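Local coordinates for protein putative oxidoreductase molybdopterin-binding subunit (Sulfolobus tokodaii, PDB 4ZOH) that binds a pterin cytosine dinucleotide cofactor and probably serves as the molybdenum-bearing subunit of a xanthine oxidase-family hydroxylase, likely oxidising an aldehyde or related substrate, at residues 1-6 against 596-601; 8-13 against 445-450; 206-211 against 440-445. All blocks are in the same frame, centred on the assembly; numbering follows the deposited sequence.

Interaction 1: residues 1-6 against 596-601; sequences MYIGKP and TVINPL. With MCN (pterin cytosine dinucleotide), chain D.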
loop_
_atom_site.group_PDB
_atom_site.type_symbol
_atom_site.label_atom_id
_atom_site.label_comp_id
_atom_site.label_asym_id
_atom_site.label_seq_id
_atom_site.Cartn_x
_atom_site.Cartn_y
_atom_site.Cartn_z
ATOM N N MET A 1 31.123 -13.221 -21.001
ATOM C CA MET A 1 29.710 -13.028 -21.289
ATOM C C MET A 1 28.778 -13.735 -20.256
ATOM O O MET A 1 29.074 -14.823 -19.755
ATOM C CB MET A 1 29.422 -13.464 -22.722
ATOM C CG MET A 1 29.534 -14.958 -22.887
ATOM S SD MET A 1 29.366 -15.512 -24.569
ATOM C CE MET A 1 27.594 -15.679 -24.772
ATOM N N TYR A 2 27.630 -13.123 -19.974
ATOM C CA TYR A 2 26.602 -13.769 -19.123
ATOM C C TYR A 2 25.639 -14.703 -19.828
ATOM O O TYR A 2 25.187 -15.670 -19.216
ATOM C CB TYR A 2 25.754 -12.726 -18.412
ATOM C CG TYR A 2 26.486 -11.901 -17.460
ATOM C CD1 TYR A 2 26.786 -12.383 -16.192
ATOM C CD2 TYR A 2 26.837 -10.594 -17.803
ATOM C CE1 TYR A 2 27.468 -11.595 -15.265
ATOM C CE2 TYR A 2 27.502 -9.784 -16.891
ATOM C CZ TYR A 2 27.827 -10.306 -15.631
ATOM O OH TYR A 2 28.468 -9.475 -14.715
ATOM N N ILE A 3 25.298 -14.410 -21.080
ATOM C CA ILE A 3 24.389 -15.303 -21.858
ATOM C C ILE A 3 25.058 -16.702 -21.960
ATOM O O ILE A 3 26.212 -16.784 -22.343
ATOM C CB ILE A 3 24.052 -14.727 -23.246
ATOM C CG1 ILE A 3 23.230 -13.418 -23.115
ATOM C CG2 ILE A 3 23.207 -15.716 -24.060
ATOM C CD1 ILE A 3 23.068 -12.619 -24.421
ATOM N N GLY A 4 24.350 -17.756 -21.559
ATOM C CA GLY A 4 24.805 -19.117 -21.701
ATOM C C GLY A 4 25.312 -19.601 -20.367
ATOM O O GLY A 4 25.458 -20.787 -20.176
ATOM N N LYS A 5 25.471 -18.696 -19.407
ATOM C CA LYS A 5 25.902 -19.133 -18.074
ATOM C C LYS A 5 24.757 -19.422 -17.122
ATOM O O LYS A 5 23.669 -18.694 -17.158
ATOM C CB LYS A 5 26.779 -18.062 -17.435
ATOM C CG LYS A 5 27.896 -17.562 -18.324
ATOM C CD LYS A 5 29.054 -18.541 -18.387
ATOM C CE LYS A 5 30.253 -17.851 -19.046
ATOM N NZ LYS A 5 30.899 -16.911 -18.079
ATOM N N PRO A 6 24.984 -20.434 -16.235
ATOM C CA PRO A 6 23.950 -20.733 -15.226
ATOM C C PRO A 6 23.947 -19.654 -14.140
ATOM O O PRO A 6 24.188 -19.956 -12.990
ATOM C CB PRO A 6 24.391 -22.113 -14.677
ATOM C CG PRO A 6 25.944 -22.155 -14.878
ATOM C CD PRO A 6 26.253 -21.207 -16.004
ATOM N N THR A 596 19.581 -21.465 -28.794
ATOM C CA THR A 596 20.440 -20.845 -27.763
ATOM C C THR A 596 19.817 -20.947 -26.360
ATOM O O THR A 596 18.648 -20.539 -26.180
ATOM C CB THR A 596 20.733 -19.398 -28.106
ATOM O OG1 THR A 596 20.973 -19.325 -29.511
ATOM C CG2 THR A 596 21.974 -18.835 -27.298
ATOM N N VAL A 597 20.562 -21.528 -25.402
ATOM C CA VAL A 597 20.130 -21.564 -24.022
ATOM C C VAL A 597 20.691 -20.325 -23.333
ATOM O O VAL A 597 21.909 -20.148 -23.215
ATOM C CB VAL A 597 20.489 -22.878 -23.308
ATOM C CG1 VAL A 597 19.984 -22.878 -21.862
ATOM C CG2 VAL A 597 19.868 -24.070 -24.033
ATOM N N ILE A 598 19.803 -19.421 -22.910
ATOM C CA ILE A 598 20.223 -18.161 -22.234
ATOM C C ILE A 598 20.780 -18.449 -20.829
ATOM O O ILE A 598 21.782 -17.815 -20.339
ATOM C CB ILE A 598 19.054 -17.137 -22.199
ATOM C CG1 ILE A 598 18.401 -16.981 -23.597
ATOM C CG2 ILE A 598 19.515 -15.828 -21.629
ATOM C CD1 ILE A 598 19.311 -16.380 -24.677
ATOM N N ASN A 599 20.182 -19.418 -20.181
ATOM C CA ASN A 599 20.513 -19.708 -18.793
ATOM C C ASN A 599 20.173 -21.177 -18.523
ATOM O O ASN A 599 18.989 -21.533 -18.282
ATOM C CB ASN A 599 19.844 -18.743 -17.787
ATOM C CG ASN A 599 20.336 -18.965 -16.330
ATOM O OD1 ASN A 599 20.534 -20.091 -15.880
ATOM N ND2 ASN A 599 20.473 -17.884 -15.591
ATOM N N PRO A 600 21.218 -22.048 -18.559
ATOM C CA PRO A 600 21.012 -23.516 -18.375
ATOM C C PRO A 600 20.451 -23.877 -17.040
ATOM O O PRO A 600 19.730 -24.867 -16.945
ATOM C CB PRO A 600 22.436 -24.137 -18.561
ATOM C CG PRO A 600 23.211 -23.086 -19.294
ATOM C CD PRO A 600 22.553 -21.727 -19.111
ATOM N N LEU A 601 20.769 -23.114 -15.986
ATOM C CA LEU A 601 20.196 -23.445 -14.677
ATOM C C LEU A 601 18.628 -23.316 -14.666
ATOM O O LEU A 601 17.915 -24.177 -14.190
ATOM C CB LEU A 601 20.824 -22.535 -13.597
ATOM C CG LEU A 601 20.381 -22.721 -12.156
ATOM C CD1 LEU A 601 20.844 -24.081 -11.583
ATOM C CD2 LEU A 601 20.914 -21.550 -11.325
HETATM N N1 MCN D . 15.230 -20.342 -21.030
HETATM C C2 MCN D . 16.540 -20.217 -21.463
HETATM N N3 MCN D . 16.900 -20.525 -22.749
HETATM C C4 MCN D . 15.914 -20.981 -23.616
HETATM C C5 MCN D . 14.592 -21.113 -23.194
HETATM C C6 MCN D . 14.234 -20.767 -21.890
HETATM O O2 MCN D . 17.451 -19.817 -20.731
HETATM N N4 MCN D . 16.276 -21.271 -24.848
HETATM C "C1'" MCN D . 14.938 -19.965 -19.645
HETATM C C2D MCN D . 14.513 -18.496 -19.595
HETATM O "O2'" MCN D . 15.575 -17.628 -19.336
HETATM C "C3'" MCN D . 13.611 -18.460 -18.390
HETATM C C4D MCN D . 12.824 -19.676 -18.653
HETATM O O4D MCN D . 13.820 -20.667 -19.157
HETATM O "O3'" MCN D . 14.288 -18.578 -17.187
HETATM C "C5'" MCN D . 11.926 -19.008 -19.677
HETATM O "O5'" MCN D . 11.246 -19.884 -20.372
HETATM P PA MCN D . 10.427 -19.502 -21.721
HETATM O O1A MCN D . 10.695 -18.243 -22.386
HETATM O O2A MCN D . 10.610 -20.817 -22.426
HETATM O O3A MCN D . 8.901 -19.597 -21.008
HETATM P PB MCN D . 8.240 -18.330 -20.257
HETATM O O1B MCN D . 7.497 -17.519 -21.306
HETATM O O2B MCN D . 9.137 -17.555 -19.394
HETATM O O3B MCN D . 7.281 -19.088 -19.339
HETATM C C10 MCN D . 5.921 -19.448 -19.708
HETATM C "C9'" MCN D . 5.655 -20.903 -19.408
HETATM C "C8'" MCN D . 4.265 -21.251 -19.502
HETATM S "S8'" MCN D . 3.369 -20.908 -20.974
HETATM C "C7'" MCN D . 3.623 -21.959 -18.531
HETATM S "S7'" MCN D . 1.940 -22.529 -18.689
HETATM C "C6'" MCN D . 4.302 -22.428 -17.339
HETATM C C7 MCN D . 5.852 -22.411 -17.556
HETATM O "O9'" MCN D . 6.173 -21.149 -18.104
HETATM N "N5'" MCN D . 3.895 -21.722 -16.125
HETATM C C4A MCN D . 4.741 -21.541 -15.013
HETATM N "N8'" MCN D . 6.556 -22.568 -16.247
HETATM C C4B MCN D . 6.083 -22.011 -15.096
HETATM N "N1'" MCN D . 6.931 -21.919 -14.068
HETATM C "C2'" MCN D . 6.527 -21.327 -12.947
HETATM N "N2'" MCN D . 7.393 -21.233 -11.960
HETATM N "N3'" MCN D . 5.195 -20.826 -12.770
HETATM C "C4'" MCN D . 4.257 -20.948 -13.821
HETATM O "O4'" MCN D . 3.074 -20.523 -13.670
#
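Gly4 N donates to Ile598 O across 2.8 Å, a nearly straight bond (164° at the hydrogen) whose donor stands above the carbonyl plane. Beside it, Gly4 CA lies 3.4 Å from Val597 O in a CA-H...O contact, and Gly4 O rests on CD of Pro600, so one glycine touches Val597, Ile598 and Pro600 in turn. The CG2 branch of Ile3 runs alongside CD1 of Ile598, the two side chains pointing the same way, and the ring of Pro6 packs through CB against CB of Leu601. Between them Asn599, with CG anti to the backbone N (chi1 -173°), carries its amide up to Lys5 O, 3.4 Å from Asn599 CG, and sets OD1 beside Pro6 CA. That amide is fixed from outside: ND2 donates to Ile7 O and Gln452 OE1, while OD1 accepts from Leu602 N and caps the helix 600-619. Replacing Asn599 with an alanine would probably leave Leu602 N without its cap and Ile7 O and Gln452 OE1 without their shared donor, tying the N-terminal tail less firmly to the helix start. The type II turn from Tyr2 to Lys5 presents Gly4, whose positive phi (102°) suits a residue lacking CB, and Asp456 takes the backbone N-H groups of Tyr2 and Ile3. On its other flank the loop reads the cytosine edge of the cofactor: Thr596 O accepts from MCN N4 at 2.8 Å, Ile598 N donates to MCN N3 at 3.1 Å, and Asn599 N donates to MCN O2. Three backbone bonds matched to one base edge, next to a side-chain N-cap, make this the cytosine-recognition end of a dinucleotide-cofactor pocket.

Interaction 2: residues 8-13 against 445-450; sequences KRIEDL and GDATAF. With MCN (pterin cytosine dinucleotide), chain D.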
loop_
_atom_site.group_PDB
_atom_site.type_symbol
_atom_site.label_atom_id
_atom_site.label_comp_id
_atom_site.label_asym_id
_atom_site.label_seq_id
_atom_site.Cartn_x
_atom_site.Cartn_y
_atom_site.Cartn_z
ATOM N N LYS A 8 22.803 -17.377 -11.195
ATOM C CA LYS A 8 21.776 -17.621 -10.158
ATOM C C LYS A 8 20.724 -16.457 -10.161
ATOM O O LYS A 8 21.040 -15.344 -10.576
ATOM C CB LYS A 8 22.389 -17.797 -8.769
ATOM C CG LYS A 8 23.284 -19.049 -8.627
ATOM C CD LYS A 8 24.044 -19.054 -7.315
ATOM C CE LYS A 8 25.053 -17.920 -7.131
ATOM N NZ LYS A 8 26.365 -18.059 -7.854
ATOM N N ARG A 9 19.528 -16.703 -9.633
ATOM C CA ARG A 9 18.353 -15.774 -9.859
ATOM C C ARG A 9 18.508 -14.520 -9.044
ATOM O O ARG A 9 18.726 -14.543 -7.773
ATOM C CB ARG A 9 17.012 -16.460 -9.548
ATOM C CG ARG A 9 16.663 -17.543 -10.573
ATOM C CD ARG A 9 15.151 -17.752 -10.721
ATOM N NE ARG A 9 14.425 -17.618 -9.427
ATOM C CZ ARG A 9 13.125 -17.420 -9.291
ATOM N NH1 ARG A 9 12.311 -17.453 -10.395
ATOM N NH2 ARG A 9 12.606 -17.256 -8.057
ATOM N N ILE A 10 18.451 -13.416 -9.766
ATOM C CA ILE A 10 18.277 -12.112 -9.117
ATOM C C ILE A 10 16.918 -12.039 -8.350
ATOM O O ILE A 10 16.746 -11.201 -7.488
ATOM C CB ILE A 10 18.421 -10.918 -10.107
ATOM C CG1 ILE A 10 17.197 -10.792 -11.049
ATOM C CG2 ILE A 10 19.742 -11.001 -10.869
ATOM C CD1 ILE A 10 17.341 -9.687 -12.112
ATOM N N GLU A 11 15.954 -12.874 -8.714
ATOM C CA GLU A 11 14.615 -12.813 -8.081
ATOM C C GLU A 11 14.641 -13.401 -6.667
ATOM O O GLU A 11 13.710 -13.101 -5.911
ATOM C CB GLU A 11 13.524 -13.568 -8.915
ATOM C CG GLU A 11 13.303 -13.066 -10.364
ATOM C CD GLU A 11 14.222 -13.663 -11.426
ATOM O OE1 GLU A 11 15.378 -14.091 -11.101
ATOM O OE2 GLU A 11 13.821 -13.632 -12.640
ATOM N N ASP A 12 15.662 -14.226 -6.309
ATOM C CA ASP A 12 15.515 -15.083 -5.106
ATOM C C ASP A 12 15.503 -14.357 -3.777
ATOM O O ASP A 12 14.731 -14.747 -2.857
ATOM C CB ASP A 12 16.548 -16.215 -5.082
ATOM C CG ASP A 12 16.291 -17.241 -6.138
ATOM O OD1 ASP A 12 15.191 -17.182 -6.742
ATOM O OD2 ASP A 12 17.160 -18.119 -6.359
ATOM N N LEU A 13 16.273 -13.265 -3.692
ATOM C CA LEU A 13 16.541 -12.665 -2.372
ATOM C C LEU A 13 15.273 -12.242 -1.634
ATOM O O LEU A 13 15.090 -12.588 -0.454
ATOM C CB LEU A 13 17.570 -11.505 -2.426
ATOM C CG LEU A 13 17.891 -10.859 -1.048
ATOM C CD1 LEU A 13 18.524 -11.882 -0.109
ATOM C CD2 LEU A 13 18.809 -9.626 -1.129
ATOM N N GLY A 445 11.653 -16.867 -13.956
ATOM C CA GLY A 445 13.001 -16.310 -13.884
ATOM C C GLY A 445 13.533 -15.555 -15.092
ATOM O O GLY A 445 14.758 -15.433 -15.249
ATOM N N ASP A 446 12.641 -15.048 -15.949
ATOM C CA ASP A 446 13.067 -14.308 -17.151
ATOM C C ASP A 446 13.794 -13.048 -16.832
ATOM O O ASP A 446 14.588 -12.578 -17.667
ATOM C CB ASP A 446 11.886 -13.948 -18.085
ATOM C CG ASP A 446 11.152 -15.150 -18.501
ATOM O OD1 ASP A 446 11.590 -15.796 -19.456
ATOM O OD2 ASP A 446 10.230 -15.554 -17.808
ATOM N N ALA A 447 13.524 -12.472 -15.664
ATOM C CA ALA A 447 14.153 -11.195 -15.333
ATOM C C ALA A 447 15.708 -11.409 -15.233
ATOM O O ALA A 447 16.483 -10.553 -15.655
ATOM C CB ALA A 447 13.578 -10.595 -14.047
ATOM N N THR A 448 16.136 -12.525 -14.645
ATOM C CA THR A 448 17.585 -12.862 -14.588
ATOM C C THR A 448 18.108 -12.989 -16.025
ATOM O O THR A 448 19.122 -12.407 -16.350
ATOM C CB THR A 448 17.817 -14.179 -13.839
ATOM O OG1 THR A 448 17.544 -13.956 -12.460
ATOM C CG2 THR A 448 19.256 -14.623 -13.985
ATOM N N ALA A 449 17.384 -13.699 -16.886
ATOM C CA ALA A 449 17.791 -13.815 -18.280
ATOM C C ALA A 449 17.847 -12.456 -18.952
ATOM O O ALA A 449 18.800 -12.148 -19.751
ATOM C CB ALA A 449 16.920 -14.838 -19.011
ATOM N N PHE A 450 16.941 -11.556 -18.536
ATOM C CA PHE A 450 16.926 -10.239 -19.174
ATOM C C PHE A 450 18.146 -9.439 -18.748
ATOM O O PHE A 450 18.740 -8.661 -19.527
ATOM C CB PHE A 450 15.590 -9.489 -18.928
ATOM C CG PHE A 450 14.412 -10.137 -19.594
ATOM C CD1 PHE A 450 14.574 -10.942 -20.753
ATOM C CD2 PHE A 450 13.139 -9.946 -19.113
ATOM C CE1 PHE A 450 13.470 -11.553 -21.381
ATOM C CE2 PHE A 450 12.027 -10.523 -19.759
ATOM C CZ PHE A 450 12.193 -11.323 -20.877
HETATM N N1 MCN D . 15.230 -20.342 -21.030
HETATM C C2 MCN D . 16.540 -20.217 -21.463
HETATM N N3 MCN D . 16.900 -20.525 -22.749
HETATM C C4 MCN D . 15.914 -20.981 -23.616
HETATM C C5 MCN D . 14.592 -21.113 -23.194
HETATM C C6 MCN D . 14.234 -20.767 -21.890
HETATM O O2 MCN D . 17.451 -19.817 -20.731
HETATM N N4 MCN D . 16.276 -21.271 -24.848
HETATM C "C1'" MCN D . 14.938 -19.965 -19.645
HETATM C C2D MCN D . 14.513 -18.496 -19.595
HETATM O "O2'" MCN D . 15.575 -17.628 -19.336
HETATM C "C3'" MCN D . 13.611 -18.460 -18.390
HETATM C C4D MCN D . 12.824 -19.676 -18.653
HETATM O O4D MCN D . 13.820 -20.667 -19.157
HETATM O "O3'" MCN D . 14.288 -18.578 -17.187
HETATM C "C5'" MCN D . 11.926 -19.008 -19.677
HETATM O "O5'" MCN D . 11.246 -19.884 -20.372
HETATM P PA MCN D . 10.427 -19.502 -21.721
HETATM O O1A MCN D . 10.695 -18.243 -22.386
HETATM O O2A MCN D . 10.610 -20.817 -22.426
HETATM O O3A MCN D . 8.901 -19.597 -21.008
HETATM P PB MCN D . 8.240 -18.330 -20.257
HETATM O O1B MCN D . 7.497 -17.519 -21.306
HETATM O O2B MCN D . 9.137 -17.555 -19.394
HETATM O O3B MCN D . 7.281 -19.088 -19.339
HETATM C C10 MCN D . 5.921 -19.448 -19.708
HETATM C "C9'" MCN D . 5.655 -20.903 -19.408
HETATM C "C8'" MCN D . 4.265 -21.251 -19.502
HETATM S "S8'" MCN D . 3.369 -20.908 -20.974
HETATM C "C7'" MCN D . 3.623 -21.959 -18.531
HETATM S "S7'" MCN D . 1.940 -22.529 -18.689
HETATM C "C6'" MCN D . 4.302 -22.428 -17.339
HETATM C C7 MCN D . 5.852 -22.411 -17.556
HETATM O "O9'" MCN D . 6.173 -21.149 -18.104
HETATM N "N5'" MCN D . 3.895 -21.722 -16.125
HETATM C C4A MCN D . 4.741 -21.541 -15.013
HETATM N "N8'" MCN D . 6.556 -22.568 -16.247
HETATM C C4B MCN D . 6.083 -22.011 -15.096
HETATM N "N1'" MCN D . 6.931 -21.919 -14.068
HETATM C "C2'" MCN D . 6.527 -21.327 -12.947
HETATM N "N2'" MCN D . 7.393 -21.233 -11.960
HETATM N "N3'" MCN D . 5.195 -20.826 -12.770
HETATM C "C4'" MCN D . 4.257 -20.948 -13.821
HETATM O "O4'" MCN D . 3.074 -20.523 -13.670
HETATM O O HOH W 1 11.339 -13.055 -13.371
#
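The carboxylate of Glu11 comes slantwise onto Thr448, whose hydroxyl carries the contact. Thr448 OG1 donates to Glu11 OE1 over 2.6 Å, meeting the oxygen on its syn side, 24° out of the carboxylate plane; the same OG1 accepts from Ile10 N at 2.9 Å. Two bonds therefore grip the hydroxyl and fix its rotation. Glu11 reaches it by a bend in its chain at chi2 (86°), which turns the carboxylate back toward the first turn of the helix 446-458. There Glu11 OE2 receives Thr448 N at 3.3 Å from above the carboxylate plane, and a water 2.7 Å from Glu11 OE2 donates to that oxygen while accepting from Ala447 N. The acid thus sits over N-H groups at the helix start, a setting likely to favour its negative charge. Gly445, at the N-cap, lets it come close: Glu11 OE2 is 3.1 Å from Gly445 CA, and a side chain there would press on CD of Arg9. Ile10 and Thr448 run past one another head to tail, CG1 of Ile10 brushing OG1 and Ile10 CD1 reaching 3.7 Å from Ala447 O. Arg9 lies roughly perpendicular to the Thr448 side chain, and its guanidinium meets Gly445 N at its edge. One face of that group lies against Glu11 CB, while NE and NH2 both hold OD1 of Asp12 in a salt bridge; NH2 also donates to the backbone of a chain of another protein. Behind the contact, Ile10 and Ala447 pack on Val467 of strand 465-468, and Phe450 continues onto Leu435 and Thr437 of strand 433-437. Asp446 and Ala449 turn instead to helix 486-512, leaving the first turn of helix 446-458 wedged between the N-terminal segment, these two strands and that helix.

Interaction 3: residues 206-211 against 440-445; sequences VIQPDV and GPHGQG. With MCN (pterin cytosine dinucleotide), chain D.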
loop_
_atom_site.group_PDB
_atom_site.type_symbol
_atom_site.label_atom_id
_atom_site.label_comp_id
_atom_site.label_asym_id
_atom_site.label_seq_id
_atom_site.Cartn_x
_atom_site.Cartn_y
_atom_site.Cartn_z
ATOM N N VAL A 206 -3.167 -1.339 -14.150
ATOM C CA VAL A 206 -3.119 -2.692 -13.659
ATOM C C VAL A 206 -1.690 -2.971 -13.085
ATOM O O VAL A 206 -0.683 -2.557 -13.635
ATOM C CB VAL A 206 -3.573 -3.758 -14.693
ATOM C CG1 VAL A 206 -3.444 -5.138 -14.094
ATOM C CG2 VAL A 206 -5.114 -3.590 -14.959
ATOM N N ILE A 207 -1.651 -3.672 -11.968
ATOM C CA ILE A 207 -0.400 -4.071 -11.323
ATOM C C ILE A 207 -0.456 -5.577 -11.146
ATOM O O ILE A 207 -1.343 -6.085 -10.466
ATOM C CB ILE A 207 -0.197 -3.343 -9.976
ATOM C CG1 ILE A 207 0.003 -1.841 -10.252
ATOM C CG2 ILE A 207 1.012 -3.940 -9.208
ATOM C CD1 ILE A 207 0.044 -0.956 -9.028
ATOM N N GLN A 208 0.491 -6.267 -11.802
ATOM C CA GLN A 208 0.789 -7.651 -11.477
ATOM C C GLN A 208 1.878 -7.647 -10.408
ATOM O O GLN A 208 3.021 -7.330 -10.717
ATOM C CB GLN A 208 1.275 -8.375 -12.703
ATOM C CG GLN A 208 1.763 -9.810 -12.494
ATOM C CD GLN A 208 2.599 -10.272 -13.722
ATOM O OE1 GLN A 208 3.369 -9.497 -14.269
ATOM N NE2 GLN A 208 2.324 -11.476 -14.219
ATOM N N PRO A 209 1.535 -7.983 -9.165
ATOM C CA PRO A 209 2.546 -8.011 -8.042
ATOM C C PRO A 209 3.223 -9.410 -8.163
ATOM O O PRO A 209 3.079 -10.057 -9.254
ATOM C CB PRO A 209 1.657 -7.934 -6.789
ATOM C CG PRO A 209 0.433 -8.720 -7.195
ATOM C CD PRO A 209 0.191 -8.381 -8.680
ATOM N N ASP A 210 3.868 -9.911 -7.118
ATOM C CA ASP A 210 4.379 -11.293 -7.222
ATOM C C ASP A 210 3.205 -12.237 -7.454
ATOM O O ASP A 210 2.182 -12.116 -6.799
ATOM C CB ASP A 210 5.206 -11.705 -5.939
ATOM C CG ASP A 210 6.425 -10.812 -5.759
ATOM O OD1 ASP A 210 7.215 -10.729 -6.735
ATOM O OD2 ASP A 210 6.552 -10.098 -4.735
ATOM N N VAL A 211 3.391 -13.214 -8.338
ATOM C CA VAL A 211 2.383 -14.201 -8.586
ATOM C C VAL A 211 2.893 -15.605 -8.258
ATOM O O VAL A 211 3.917 -16.047 -8.799
ATOM C CB VAL A 211 1.971 -14.085 -10.101
ATOM C CG1 VAL A 211 0.975 -15.201 -10.519
ATOM C CG2 VAL A 211 1.475 -12.653 -10.335
ATOM N N GLY A 440 5.255 -10.660 -18.275
ATOM C CA GLY A 440 4.779 -10.686 -16.919
ATOM C C GLY A 440 5.235 -11.984 -16.200
ATOM O O GLY A 440 4.404 -12.849 -15.903
ATOM N N PRO A 441 6.561 -12.160 -15.944
ATOM C CA PRO A 441 7.012 -13.430 -15.283
ATOM C C PRO A 441 6.315 -13.641 -13.964
ATOM O O PRO A 441 6.009 -12.682 -13.263
ATOM C CB PRO A 441 8.513 -13.180 -15.025
ATOM C CG PRO A 441 8.891 -12.044 -15.950
ATOM C CD PRO A 441 7.668 -11.246 -16.273
ATOM N N HIS A 442 6.080 -14.890 -13.656
ATOM C CA HIS A 442 5.382 -15.364 -12.467
ATOM C C HIS A 442 5.991 -16.693 -12.001
ATOM O O HIS A 442 5.265 -17.680 -11.643
ATOM C CB HIS A 442 3.852 -15.492 -12.669
ATOM C CG HIS A 442 3.460 -16.101 -13.976
ATOM N ND1 HIS A 442 3.438 -15.375 -15.160
ATOM C CD2 HIS A 442 3.077 -17.369 -14.297
ATOM C CE1 HIS A 442 3.003 -16.151 -16.141
ATOM N NE2 HIS A 442 2.798 -17.372 -15.658
ATOM N N GLY A 443 7.324 -16.699 -11.950
ATOM C CA GLY A 443 8.080 -17.831 -11.418
ATOM C C GLY A 443 9.193 -18.285 -12.340
ATOM O O GLY A 443 10.103 -18.961 -11.927
ATOM N N GLN A 444 9.089 -17.928 -13.620
ATOM C CA GLN A 444 9.973 -18.531 -14.627
ATOM C C GLN A 444 11.391 -17.955 -14.670
ATOM O O GLN A 444 12.238 -18.512 -15.398
ATOM C CB GLN A 444 9.353 -18.506 -16.034
ATOM C CG GLN A 444 7.976 -19.163 -16.156
ATOM C CD GLN A 444 6.774 -18.218 -15.858
ATOM O OE1 GLN A 444 6.932 -17.083 -15.385
ATOM N NE2 GLN A 444 5.561 -18.695 -16.146
ATOM N N GLY A 445 11.653 -16.867 -13.956
ATOM C CA GLY A 445 13.001 -16.310 -13.884
ATOM C C GLY A 445 13.533 -15.555 -15.092
ATOM O O GLY A 445 14.758 -15.433 -15.249
HETATM N N1 MCN D . 15.230 -20.342 -21.030
HETATM C C2 MCN D . 16.540 -20.217 -21.463
HETATM N N3 MCN D . 16.900 -20.525 -22.749
HETATM C C4 MCN D . 15.914 -20.981 -23.616
HETATM C C5 MCN D . 14.592 -21.113 -23.194
HETATM C C6 MCN D . 14.234 -20.767 -21.890
HETATM O O2 MCN D . 17.451 -19.817 -20.731
HETATM N N4 MCN D . 16.276 -21.271 -24.848
HETATM C "C1'" MCN D . 14.938 -19.965 -19.645
HETATM C C2D MCN D . 14.513 -18.496 -19.595
HETATM O "O2'" MCN D . 15.575 -17.628 -19.336
HETATM C "C3'" MCN D . 13.611 -18.460 -18.390
HETATM C C4D MCN D . 12.824 -19.676 -18.653
HETATM O O4D MCN D . 13.820 -20.667 -19.157
HETATM O "O3'" MCN D . 14.288 -18.578 -17.187
HETATM C "C5'" MCN D . 11.926 -19.008 -19.677
HETATM O "O5'" MCN D . 11.246 -19.884 -20.372
HETATM P PA MCN D . 10.427 -19.502 -21.721
HETATM O O1A MCN D . 10.695 -18.243 -22.386
HETATM O O2A MCN D . 10.610 -20.817 -22.426
HETATM O O3A MCN D . 8.901 -19.597 -21.008
HETATM P PB MCN D . 8.240 -18.330 -20.257
HETATM O O1B MCN D . 7.497 -17.519 -21.306
HETATM O O2B MCN D . 9.137 -17.555 -19.394
HETATM O O3B MCN D . 7.281 -19.088 -19.339
HETATM C C10 MCN D . 5.921 -19.448 -19.708
HETATM C "C9'" MCN D . 5.655 -20.903 -19.408
HETATM C "C8'" MCN D . 4.265 -21.251 -19.502
HETATM S "S8'" MCN D . 3.369 -20.908 -20.974
HETATM C "C7'" MCN D . 3.623 -21.959 -18.531
HETATM S "S7'" MCN D . 1.940 -22.529 -18.689
HETATM C "C6'" MCN D . 4.302 -22.428 -17.339
HETATM C C7 MCN D . 5.852 -22.411 -17.556
HETATM O "O9'" MCN D . 6.173 -21.149 -18.104
HETATM N "N5'" MCN D . 3.895 -21.722 -16.125
HETATM C C4A MCN D . 4.741 -21.541 -15.013
HETATM N "N8'" MCN D . 6.556 -22.568 -16.247
HETATM C C4B MCN D . 6.083 -22.011 -15.096
HETATM N "N1'" MCN D . 6.931 -21.919 -14.068
HETATM C "C2'" MCN D . 6.527 -21.327 -12.947
HETATM N "N2'" MCN D . 7.393 -21.233 -11.960
HETATM N "N3'" MCN D . 5.195 -20.826 -12.770
HETATM C "C4'" MCN D . 4.257 -20.948 -13.821
HETATM O "O4'" MCN D . 3.074 -20.523 -13.670
HETATM O O HOH W 2 5.261 -12.260 -10.581
#
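The loop that runs from strand 433-437 to helix 446-458 lines the pterin end of the cofactor pocket, and residues 206-211 pack against its far side from the pterin. Gln208, extended from a CG anti to the backbone N (chi1 174°), donates from NE2 to Gly440 O at 3.0 Å, rising above that carbonyl's plane; NE2 also donates to Thr185 O. His442 ND1 donates to the same Gly440 O at 2.8 Å, but lies in the carbonyl plane, so one backbone oxygen holds two side chains from different directions. A side chain on Gly440 would collide with Gln208 OE1, which lies 3.2 Å from Gly440 CA. Val211 lies alongside His442, CB to CB at 3.5 Å, and a water joins Val211 N to Pro441 O. The imidazole turns its edge to the pterin: His442 CD2 is 3.2 Å from MCN O4', which lies near the imidazole plane. Gln444 NE2 sits over one face of the imidazole, toward its rim, and donates to MCN O9'; OE1 accepts from His442 N, and Gln444 O from MCN O3'. At Gly443 (phi 130°) a CB would clash with MCN N2'; Gly443-Gln444-Gly445 is consistent with the Gly-Gln-Gly loop of the xanthine oxidase family.

In the fold
The three contacts follow the cofactor from end to end: interaction 1 meets the cytosine, interaction 2 the ribose and diphosphate region, interaction 3 the pterin and, through Gln444, the ribose. Interactions 1 and 2 have centres 12 Å apart and touch, Ile598 CG2 lying 3.8 Å from Ala449 CB. Interactions 2 and 3 are likewise 12 Å apart between centres and share Gly445, where the pterin-side loop becomes helix 446-458; Arg9 NH1 comes 3.1 Å from Gly443 O. Interactions 1 and 3 have centres 22 Å apart and do not touch. The His442 side chain is about 7 Å from molybdenum, and that of Arg9 about 7 Å from an iron-sulfur cluster, consistent with the N-terminal segment lying beside the probable electron route from the pterin.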